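Local coordinates for glycerate dehydrogenase related protein (PDB 3GVX) that probably reduces glyoxylate or hydroxypyruvate with NAD(P)H, as a member of the D-isomer specific 2-hydroxyacid dehydrogenase family, at residues Lys48-Met52 / Glu70-Leu74; Asp175-Ile181 / Leu203-Ala209; Arg226-Tyr231 / Leu247-Ile251. All blocks are in the same frame, centred on the assembly; numbering follows the deposited sequence.

Contact 1: Lys48-Met52 / Glu70-Leu74; sequences KRTKM and ENVVL
Lys51 and Met52 meet Val72 and Val73 where two parallel strands begin to pair at the edge of a small sheet. Strand 52-55 starts at Met52, and strand 73-75 is the outermost strand on that side within the chain. One backbone hydrogen bond crosses the contact. Val73 N donates to Lys51 O over 3.0 Å, with an N-H...O angle of 168°. The bond is nearly straight. A step further on, Met52 CA approaches Val73 O at 3.4 Å in a CA-H...O contact. Met52 and Val73 form the parallel bridge, with their side chains on the same face. Helix 266-279 covers that face, where Phe279 touches both side chains.

The sheet has five parallel strands in the order 2-1-3-4-5, a flavodoxin-like order. This agrees with the substrate-binding domain of D-2-hydroxyacid dehydrogenases.

Before the bridge the contact is carried by methyl groups. Thr50 CG2 rests on Val72 CG1 at 3.8 Å, and the two side chains cross at a slant. Both methyls are trans to their own backbone N; chi1 of Val72 is -174°. The hydroxyl of Thr50 is engaged elsewhere, with Gly47 N. A water spans the two segments. It donates to Thr50 O at 2.8 Å and accepts from Asn71 ND2 at 3.0 Å. The amine of Lys51 turns to Glu36 in a salt bridge.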
loop_
_atom_site.group_PDB
_atom_site.type_symbol
_atom_site.label_atom_id
_atom_site.label_comp_id
_atom_site.label_asym_id
_atom_site.label_seq_id
_atom_site.Cartn_x
_atom_site.Cartn_y
_atom_site.Cartn_z
ATOM N N LYS B 48 -13.392 -39.062 19.641
ATOM C CA LYS B 48 -14.682 -39.514 19.188
ATOM C C LYS B 48 -15.496 -38.365 18.653
ATOM O O LYS B 48 -16.433 -38.569 17.890
ATOM C CB LYS B 48 -15.431 -40.152 20.337
ATOM C CG LYS B 48 -15.128 -41.592 20.518
ATOM C CD LYS B 48 -15.804 -42.078 21.759
ATOM C CE LYS B 48 -15.849 -43.577 21.762
ATOM N NZ LYS B 48 -15.578 -44.042 23.131
ATOM N N ARG B 49 -15.138 -37.152 19.045
ATOM C CA ARG B 49 -15.888 -35.989 18.601
ATOM C C ARG B 49 -15.153 -35.125 17.579
ATOM O O ARG B 49 -15.664 -34.092 17.150
ATOM C CB ARG B 49 -16.266 -35.154 19.827
ATOM C CG ARG B 49 -16.920 -35.970 20.915
ATOM C CD ARG B 49 -17.350 -35.109 22.076
ATOM N NE ARG B 49 -18.187 -33.998 21.639
ATOM C CZ ARG B 49 -17.812 -32.722 21.673
ATOM N NH1 ARG B 49 -16.610 -32.392 22.128
ATOM N NH2 ARG B 49 -18.636 -31.777 21.244
ATOM N N THR B 50 -13.959 -35.565 17.191
ATOM C CA THR B 50 -13.126 -34.814 16.256
ATOM C C THR B 50 -13.797 -34.534 14.921
ATOM O O THR B 50 -14.276 -35.443 14.245
ATOM C CB THR B 50 -11.806 -35.544 15.937
ATOM O OG1 THR B 50 -11.230 -36.078 17.135
ATOM C CG2 THR B 50 -10.829 -34.583 15.283
ATOM N N LYS B 51 -13.822 -33.267 14.540
ATOM C CA LYS B 51 -14.401 -32.865 13.269
ATOM C C LYS B 51 -13.388 -32.107 12.472
ATOM O O LYS B 51 -13.373 -32.151 11.257
ATOM C CB LYS B 51 -15.568 -31.926 13.473
ATOM C CG LYS B 51 -16.777 -32.499 14.105
ATOM C CD LYS B 51 -17.741 -31.359 14.290
ATOM C CE LYS B 51 -19.121 -31.840 14.628
ATOM N NZ LYS B 51 -20.005 -30.660 14.788
HETATM N N MSE B 52 -12.541 -31.385 13.182
HETATM C CA MSE B 52 -11.581 -30.542 12.508
HETATM C C MSE B 52 -10.245 -30.406 13.190
HETATM O O MSE B 52 -10.164 -30.258 14.406
HETATM C CB MSE B 52 -12.209 -29.158 12.289
HETATM C CG MSE B 52 -11.320 -28.115 11.590
HETATM SE SE MSE B 52 -10.082 -27.484 12.748
HETATM C CE MSE B 52 -10.080 -25.977 12.590
ATOM N N GLU B 70 -11.564 -40.143 7.241
ATOM C CA GLU B 70 -12.332 -39.478 6.196
ATOM C C GLU B 70 -13.245 -38.321 6.611
ATOM O O GLU B 70 -13.372 -37.355 5.876
ATOM C CB GLU B 70 -13.169 -40.516 5.445
ATOM C CG GLU B 70 -14.044 -39.958 4.347
ATOM C CD GLU B 70 -13.246 -39.428 3.138
ATOM O OE1 GLU B 70 -12.032 -39.693 3.015
ATOM O OE2 GLU B 70 -13.843 -38.743 2.287
ATOM N N ASN B 71 -13.880 -38.411 7.774
ATOM C CA ASN B 71 -14.788 -37.348 8.214
ATOM C C ASN B 71 -14.122 -36.126 8.842
ATOM O O ASN B 71 -14.767 -35.103 9.054
ATOM C CB ASN B 71 -15.796 -37.903 9.206
ATOM C CG ASN B 71 -15.131 -38.476 10.434
ATOM O OD1 ASN B 71 -14.389 -39.458 10.359
ATOM N ND2 ASN B 71 -15.376 -37.851 11.574
ATOM N N VAL B 72 -12.834 -36.248 9.142
ATOM C CA VAL B 72 -12.079 -35.173 9.780
ATOM C C VAL B 72 -11.388 -34.257 8.782
ATOM O O VAL B 72 -10.577 -34.690 7.961
ATOM C CB VAL B 72 -11.011 -35.744 10.755
ATOM C CG1 VAL B 72 -10.331 -34.604 11.514
ATOM C CG2 VAL B 72 -11.665 -36.750 11.717
ATOM N N VAL B 73 -11.713 -32.980 8.866
ATOM C CA VAL B 73 -11.137 -32.004 7.969
ATOM C C VAL B 73 -9.831 -31.429 8.499
ATOM O O VAL B 73 -9.752 -30.942 9.630
ATOM C CB VAL B 73 -12.145 -30.867 7.697
ATOM C CG1 VAL B 73 -11.479 -29.745 6.899
ATOM C CG2 VAL B 73 -13.363 -31.435 6.954
ATOM N N LEU B 74 -8.798 -31.503 7.671
ATOM C CA LEU B 74 -7.496 -30.971 8.034
ATOM C C LEU B 74 -7.302 -29.630 7.341
ATOM O O LEU B 74 -7.380 -29.539 6.118
ATOM C CB LEU B 74 -6.372 -31.915 7.597
ATOM C CG LEU B 74 -4.938 -31.389 7.789
ATOM C CD1 LEU B 74 -4.604 -31.227 9.278
ATOM C CD2 LEU B 74 -3.959 -32.352 7.096
HETATM O O HOH W 1 -13.889 -38.250 14.180
#

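Contact 2: Asp175-Ile181 / Leu203-Ala209; sequences DFVLIAI and LTIVNVA
Leu178 and Val206 meet on one face of two paired strands, and their torsions set the fit. In Leu178, chi1 of 180° puts CG trans to the backbone N, and chi2 of 104° then turns CD1 onto Val206 CB at 3.6 Å. On the other face, CG1 of Ile179 is trans to its own carbonyl carbon (chi1 -56°). From there CD1 reaches Ile205 CG2 at 3.8 Å. Phe176 and Thr204 lie side by side and point the same way, with ring atom CD1 3.7 Å from Thr204 CB.

The backbones form a regular parallel ladder of five hydrogen bonds. The shortest runs from Ile179 N to Val206 O at 2.7 Å. The first, from Thr204 N to Asp175 O, is longer at 3.3 Å. A water also donates to Asp175 O and accepts from Thr204 OG1, so it spans this end. At the other end Val208 N donates to Ile179 O. Asn207 OD1 takes the N-H of Ala209 at 2.9 Å, forming an Asx turn where the strand gives way to loop. The amide nitrogen of Asn207 is held by Tyr231 OH on the next strand.

Helix 79-97 packs on the face of Phe176, Leu178 and Thr204. Phe171 of helix 167-172 packs on the opposite face, against Val177 and Ile205. Strands 176-179 and 204-207, with helix 193-196 between them, make a beta-alpha-beta unit. They are the fourth and fifth strands along a 3-2-1-4-5-6-7 parallel sheet, the core of the Rossmann-like NAD-binding domain.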
loop_
_atom_site.group_PDB
_atom_site.type_symbol
_atom_site.label_atom_id
_atom_site.label_comp_id
_atom_site.label_asym_id
_atom_site.label_seq_id
_atom_site.Cartn_x
_atom_site.Cartn_y
_atom_site.Cartn_z
ATOM N N ASP B 175 0.181 -1.755 -16.813
ATOM C CA ASP B 175 1.108 -0.660 -16.545
ATOM C C ASP B 175 2.115 -1.212 -15.549
ATOM O O ASP B 175 3.261 -0.770 -15.468
ATOM C CB ASP B 175 0.366 0.541 -15.953
ATOM C CG ASP B 175 -0.660 1.106 -16.900
ATOM O OD1 ASP B 175 -0.307 1.433 -18.041
ATOM O OD2 ASP B 175 -1.827 1.230 -16.512
ATOM N N PHE B 176 1.646 -2.193 -14.790
ATOM C CA PHE B 176 2.440 -2.862 -13.786
ATOM C C PHE B 176 2.160 -4.338 -13.924
ATOM O O PHE B 176 1.027 -4.746 -14.155
ATOM C CB PHE B 176 2.026 -2.424 -12.385
ATOM C CG PHE B 176 2.177 -0.959 -12.134
ATOM C CD1 PHE B 176 3.348 -0.448 -11.594
ATOM C CD2 PHE B 176 1.161 -0.084 -12.459
ATOM C CE1 PHE B 176 3.499 0.911 -11.386
ATOM C CE2 PHE B 176 1.307 1.282 -12.253
ATOM C CZ PHE B 176 2.475 1.776 -11.718
ATOM N N VAL B 177 3.198 -5.140 -13.796
ATOM C CA VAL B 177 3.031 -6.567 -13.878
ATOM C C VAL B 177 3.693 -7.213 -12.699
ATOM O O VAL B 177 4.863 -6.966 -12.399
ATOM C CB VAL B 177 3.643 -7.162 -15.147
ATOM C CG1 VAL B 177 3.792 -8.683 -14.969
ATOM C CG2 VAL B 177 2.775 -6.819 -16.357
ATOM N N LEU B 178 2.921 -8.036 -12.012
ATOM C CA LEU B 178 3.447 -8.743 -10.878
ATOM C C LEU B 178 3.578 -10.223 -11.213
ATOM O O LEU B 178 2.643 -10.852 -11.704
ATOM C CB LEU B 178 2.543 -8.590 -9.666
ATOM C CG LEU B 178 3.196 -9.380 -8.535
ATOM C CD1 LEU B 178 3.868 -8.426 -7.540
ATOM C CD2 LEU B 178 2.145 -10.277 -7.895
ATOM N N ILE B 179 4.745 -10.782 -10.940
ATOM C CA ILE B 179 4.938 -12.185 -11.209
ATOM C C ILE B 179 4.828 -12.951 -9.912
ATOM O O ILE B 179 5.620 -12.776 -9.001
ATOM C CB ILE B 179 6.289 -12.464 -11.857
ATOM C CG1 ILE B 179 6.411 -11.626 -13.131
ATOM C CG2 ILE B 179 6.409 -13.960 -12.149
ATOM C CD1 ILE B 179 7.809 -11.480 -13.636
ATOM N N ALA B 180 3.799 -13.777 -9.837
ATOM C CA ALA B 180 3.555 -14.591 -8.668
ATOM C C ALA B 180 3.046 -15.948 -9.159
ATOM O O ALA B 180 1.959 -16.385 -8.808
ATOM C CB ALA B 180 2.538 -13.920 -7.809
ATOM N N ILE B 181 3.851 -16.600 -9.989
ATOM C CA ILE B 181 3.475 -17.877 -10.559
ATOM C C ILE B 181 4.511 -18.937 -10.188
ATOM O O ILE B 181 5.700 -18.651 -10.098
ATOM C CB ILE B 181 3.352 -17.748 -12.099
ATOM C CG1 ILE B 181 2.469 -18.864 -12.663
ATOM C CG2 ILE B 181 4.746 -17.732 -12.726
ATOM C CD1 ILE B 181 1.922 -18.563 -14.033
ATOM N N LEU B 203 6.595 0.430 -18.143
ATOM C CA LEU B 203 6.133 -0.739 -17.425
ATOM C C LEU B 203 7.051 -1.021 -16.256
ATOM O O LEU B 203 8.264 -0.856 -16.356
ATOM C CB LEU B 203 6.108 -1.954 -18.349
ATOM C CG LEU B 203 5.942 -3.265 -17.576
ATOM C CD1 LEU B 203 4.488 -3.411 -17.062
ATOM C CD2 LEU B 203 6.339 -4.429 -18.480
ATOM N N THR B 204 6.457 -1.420 -15.141
ATOM C CA THR B 204 7.203 -1.782 -13.950
ATOM C C THR B 204 6.882 -3.237 -13.684
ATOM O O THR B 204 5.718 -3.641 -13.610
ATOM C CB THR B 204 6.787 -0.949 -12.730
ATOM O OG1 THR B 204 7.025 0.436 -13.003
ATOM C CG2 THR B 204 7.595 -1.366 -11.500
ATOM N N ILE B 205 7.930 -4.030 -13.562
ATOM C CA ILE B 205 7.759 -5.437 -13.322
ATOM C C ILE B 205 8.188 -5.781 -11.918
ATOM O O ILE B 205 9.245 -5.363 -11.451
ATOM C CB ILE B 205 8.549 -6.253 -14.334
ATOM C CG1 ILE B 205 8.132 -5.808 -15.737
ATOM C CG2 ILE B 205 8.332 -7.742 -14.081
ATOM C CD1 ILE B 205 8.489 -6.738 -16.860
ATOM N N VAL B 206 7.340 -6.532 -11.233
ATOM C CA VAL B 206 7.638 -6.933 -9.880
ATOM C C VAL B 206 7.666 -8.453 -9.818
ATOM O O VAL B 206 6.708 -9.127 -10.203
ATOM C CB VAL B 206 6.575 -6.404 -8.906
ATOM C CG1 VAL B 206 7.088 -6.511 -7.486
ATOM C CG2 VAL B 206 6.188 -4.970 -9.285
ATOM N N ASN B 207 8.770 -8.988 -9.323
ATOM C CA ASN B 207 8.914 -10.428 -9.226
ATOM C C ASN B 207 8.957 -10.929 -7.792
ATOM O O ASN B 207 9.914 -10.672 -7.065
ATOM C CB ASN B 207 10.188 -10.878 -9.941
ATOM C CG ASN B 207 10.194 -12.362 -10.218
ATOM O OD1 ASN B 207 9.510 -13.134 -9.542
ATOM N ND2 ASN B 207 10.972 -12.775 -11.206
ATOM N N VAL B 208 7.912 -11.632 -7.376
ATOM C CA VAL B 208 7.889 -12.210 -6.041
ATOM C C VAL B 208 7.695 -13.726 -6.148
ATOM O O VAL B 208 7.226 -14.372 -5.218
ATOM C CB VAL B 208 6.774 -11.607 -5.154
ATOM C CG1 VAL B 208 7.121 -10.182 -4.776
ATOM C CG2 VAL B 208 5.429 -11.697 -5.870
ATOM N N ALA B 209 8.065 -14.281 -7.296
ATOM C CA ALA B 209 7.945 -15.718 -7.525
ATOM C C ALA B 209 9.326 -16.369 -7.455
ATOM O O ALA B 209 9.877 -16.567 -6.384
ATOM C CB ALA B 209 7.288 -15.977 -8.889
HETATM O O HOH W 2 5.078 1.506 -14.309
#

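Contact 3: Arg226-Tyr231 / Leu247-Ile251; sequences RSDVWY and LRNAI
Trp230 lays its indole over the backbone of Asn249. CB of Trp230 sits 3.8 Å from Asn249 O. Next, CG lies near Asn249 CB and the same oxygen. With chi1 at -82°, CG stands beside the backbone N, and the ring swings across the neighbouring segment. NE1 is 3.5 Å from Asn249 CB. The six-membered ring lies over Asn249 CA, which is 3.4 Å from its centroid and 9° off the ring normal. This is a CH-pi contact over the face. Further round the ring, CE3 comes close to Asn249 C and Ala250 N. At the far end CH2 approaches Arg248 O, while CZ3 meets Ile251 CG1 at the ring edge, 3.9 Å away. His96 stacks on the indole as well.

Asn249 is the centre of an inverse gamma turn, in which Ala250 N bonds back to Arg248 O. Its carbonyl oxygen accepts from Tyr231 N at 3.1 Å. Tyr231 and Ala250 then form the parallel bridge, followed by a weak bond from Ile251 N to Tyr231 O. Farther out, Arg248 NH2 reaches Ser227 O at 2.8 Å. That bond is weak, with an angle of only 121°, although the oxygen lies at the guanidinium edge.

A type I turn from Arg226 to Val229 leads from helix 216-225 into strand 230-233. Lys108 of the second subunit donates to the carbonyl oxygens of Leu247 and Ala250, so the contact borders the dimer interface. It starts the pairing of strands 230-233 and 250-252, the last two strands of the Rossmann-like parallel sheet.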
loop_
_atom_site.group_PDB
_atom_site.type_symbol
_atom_site.label_atom_id
_atom_site.label_comp_id
_atom_site.label_asym_id
_atom_site.label_seq_id
_atom_site.Cartn_x
_atom_site.Cartn_y
_atom_site.Cartn_z
ATOM N N ARG B 226 15.307 -1.073 -23.448
ATOM C CA ARG B 226 14.137 -0.449 -22.908
ATOM C C ARG B 226 14.362 0.159 -21.515
ATOM O O ARG B 226 13.832 -0.332 -20.519
ATOM C CB ARG B 226 13.040 -1.489 -22.829
ATOM C CG ARG B 226 11.787 -0.861 -22.456
ATOM C CD ARG B 226 11.429 0.042 -23.587
ATOM N NE ARG B 226 10.372 -0.608 -24.307
ATOM C CZ ARG B 226 9.124 -0.598 -23.880
ATOM N NH1 ARG B 226 8.825 0.057 -22.767
ATOM N NH2 ARG B 226 8.199 -1.289 -24.520
ATOM N N SER B 227 15.130 1.241 -21.456
ATOM C CA SER B 227 15.460 1.916 -20.203
ATOM C C SER B 227 14.327 2.540 -19.375
ATOM O O SER B 227 14.582 3.026 -18.274
ATOM C CB SER B 227 16.515 3.001 -20.459
ATOM O OG SER B 227 15.964 4.117 -21.129
ATOM N N ASP B 228 13.099 2.557 -19.890
ATOM C CA ASP B 228 11.960 3.126 -19.151
ATOM C C ASP B 228 11.343 2.039 -18.280
ATOM O O ASP B 228 10.590 2.314 -17.350
ATOM C CB ASP B 228 10.907 3.639 -20.124
ATOM C CG ASP B 228 10.522 2.586 -21.141
ATOM O OD1 ASP B 228 11.433 2.073 -21.818
ATOM O OD2 ASP B 228 9.327 2.258 -21.258
ATOM N N VAL B 229 11.673 0.794 -18.597
ATOM C CA VAL B 229 11.155 -0.346 -17.864
ATOM C C VAL B 229 11.999 -0.663 -16.646
ATOM O O VAL B 229 13.228 -0.641 -16.696
ATOM C CB VAL B 229 11.074 -1.600 -18.770
ATOM C CG1 VAL B 229 10.612 -2.810 -17.956
ATOM C CG2 VAL B 229 10.123 -1.332 -19.934
ATOM N N TRP B 230 11.325 -0.934 -15.539
ATOM C CA TRP B 230 12.020 -1.264 -14.318
ATOM C C TRP B 230 11.700 -2.670 -13.914
ATOM O O TRP B 230 10.649 -3.210 -14.244
ATOM C CB TRP B 230 11.665 -0.290 -13.189
ATOM C CG TRP B 230 12.443 0.962 -13.266
ATOM C CD1 TRP B 230 12.454 1.847 -14.301
ATOM C CD2 TRP B 230 13.366 1.472 -12.292
ATOM N NE1 TRP B 230 13.316 2.877 -14.037
ATOM C CE2 TRP B 230 13.884 2.678 -12.810
ATOM C CE3 TRP B 230 13.792 1.036 -11.033
ATOM C CZ2 TRP B 230 14.823 3.453 -12.112
ATOM C CZ3 TRP B 230 14.721 1.811 -10.336
ATOM C CH2 TRP B 230 15.220 3.008 -10.878
ATOM N N TYR B 231 12.629 -3.263 -13.192
ATOM C CA TYR B 231 12.454 -4.612 -12.727
ATOM C C TYR B 231 12.691 -4.608 -11.238
ATOM O O TYR B 231 13.800 -4.365 -10.783
ATOM C CB TYR B 231 13.453 -5.534 -13.426
ATOM C CG TYR B 231 13.324 -6.984 -13.029
ATOM C CD1 TYR B 231 12.133 -7.673 -13.216
ATOM C CD2 TYR B 231 14.403 -7.676 -12.489
ATOM C CE1 TYR B 231 12.012 -9.015 -12.860
ATOM C CE2 TYR B 231 14.304 -9.026 -12.133
ATOM C CZ TYR B 231 13.108 -9.692 -12.327
ATOM O OH TYR B 231 13.010 -11.023 -12.008
ATOM N N LEU B 247 22.147 -3.069 -11.416
ATOM C CA LEU B 247 21.343 -2.498 -12.497
ATOM C C LEU B 247 20.814 -1.129 -12.079
ATOM O O LEU B 247 20.523 -0.910 -10.903
ATOM C CB LEU B 247 20.163 -3.425 -12.816
ATOM C CG LEU B 247 20.542 -4.656 -13.646
ATOM C CD1 LEU B 247 19.618 -5.826 -13.324
ATOM C CD2 LEU B 247 20.529 -4.288 -15.136
ATOM N N ARG B 248 20.693 -0.206 -13.028
ATOM C CA ARG B 248 20.162 1.104 -12.688
ATOM C C ARG B 248 18.675 0.962 -12.437
ATOM O O ARG B 248 18.209 1.109 -11.306
ATOM C CB ARG B 248 20.364 2.128 -13.807
ATOM C CG ARG B 248 19.642 3.443 -13.510
ATOM C CD ARG B 248 19.750 4.476 -14.635
ATOM N NE ARG B 248 18.541 4.534 -15.455
ATOM C CZ ARG B 248 18.080 3.557 -16.226
ATOM N NH1 ARG B 248 18.726 2.418 -16.302
ATOM N NH2 ARG B 248 16.963 3.731 -16.914
ATOM N N ASN B 249 17.944 0.648 -13.504
ATOM C CA ASN B 249 16.493 0.498 -13.455
ATOM C C ASN B 249 15.977 -0.761 -12.760
ATOM O O ASN B 249 15.267 -1.561 -13.351
ATOM C CB ASN B 249 15.888 0.604 -14.870
ATOM C CG ASN B 249 16.679 -0.179 -15.925
ATOM O OD1 ASN B 249 16.172 -0.439 -17.019
ATOM N ND2 ASN B 249 17.919 -0.543 -15.605
ATOM N N ALA B 250 16.341 -0.919 -11.493
ATOM C CA ALA B 250 15.885 -2.041 -10.698
ATOM C C ALA B 250 16.026 -1.727 -9.219
ATOM O O ALA B 250 16.861 -0.927 -8.824
ATOM C CB ALA B 250 16.688 -3.300 -11.049
ATOM N N ILE B 251 15.167 -2.344 -8.419
ATOM C CA ILE B 251 15.206 -2.213 -6.975
ATOM C C ILE B 251 15.101 -3.668 -6.578
ATOM O O ILE B 251 14.213 -4.396 -7.031
ATOM C CB ILE B 251 14.009 -1.448 -6.392
ATOM C CG1 ILE B 251 13.902 -0.062 -7.022
ATOM C CG2 ILE B 251 14.173 -1.326 -4.888
ATOM C CD1 ILE B 251 12.830 0.804 -6.412
#

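Contacts 2 and 3 belong to one sheet, with centres about 13 Å apart. Strands 204-207 and 230-233 are neighbours in it. Ile205 N lies 2.9 Å from Trp230 O, a probable hydrogen bond, and Ile205 CG2 packs on Tyr231 CD1 at 3.9 Å. Contact 1 lies in the other sheet, on the opposite side of the chain's centre from contacts 2 and 3. Its centre is about 40 Å from that of contact 2 and about 52 Å from that of contact 3, with no touch to either. This separation fits the two-domain build of the family. In contact 2, the side chain of Ile181 touches a GxGxxG pattern of Rossmann type, which probably helps bind NAD. A potassium ion lies about 8 Å from the side chain of Val208.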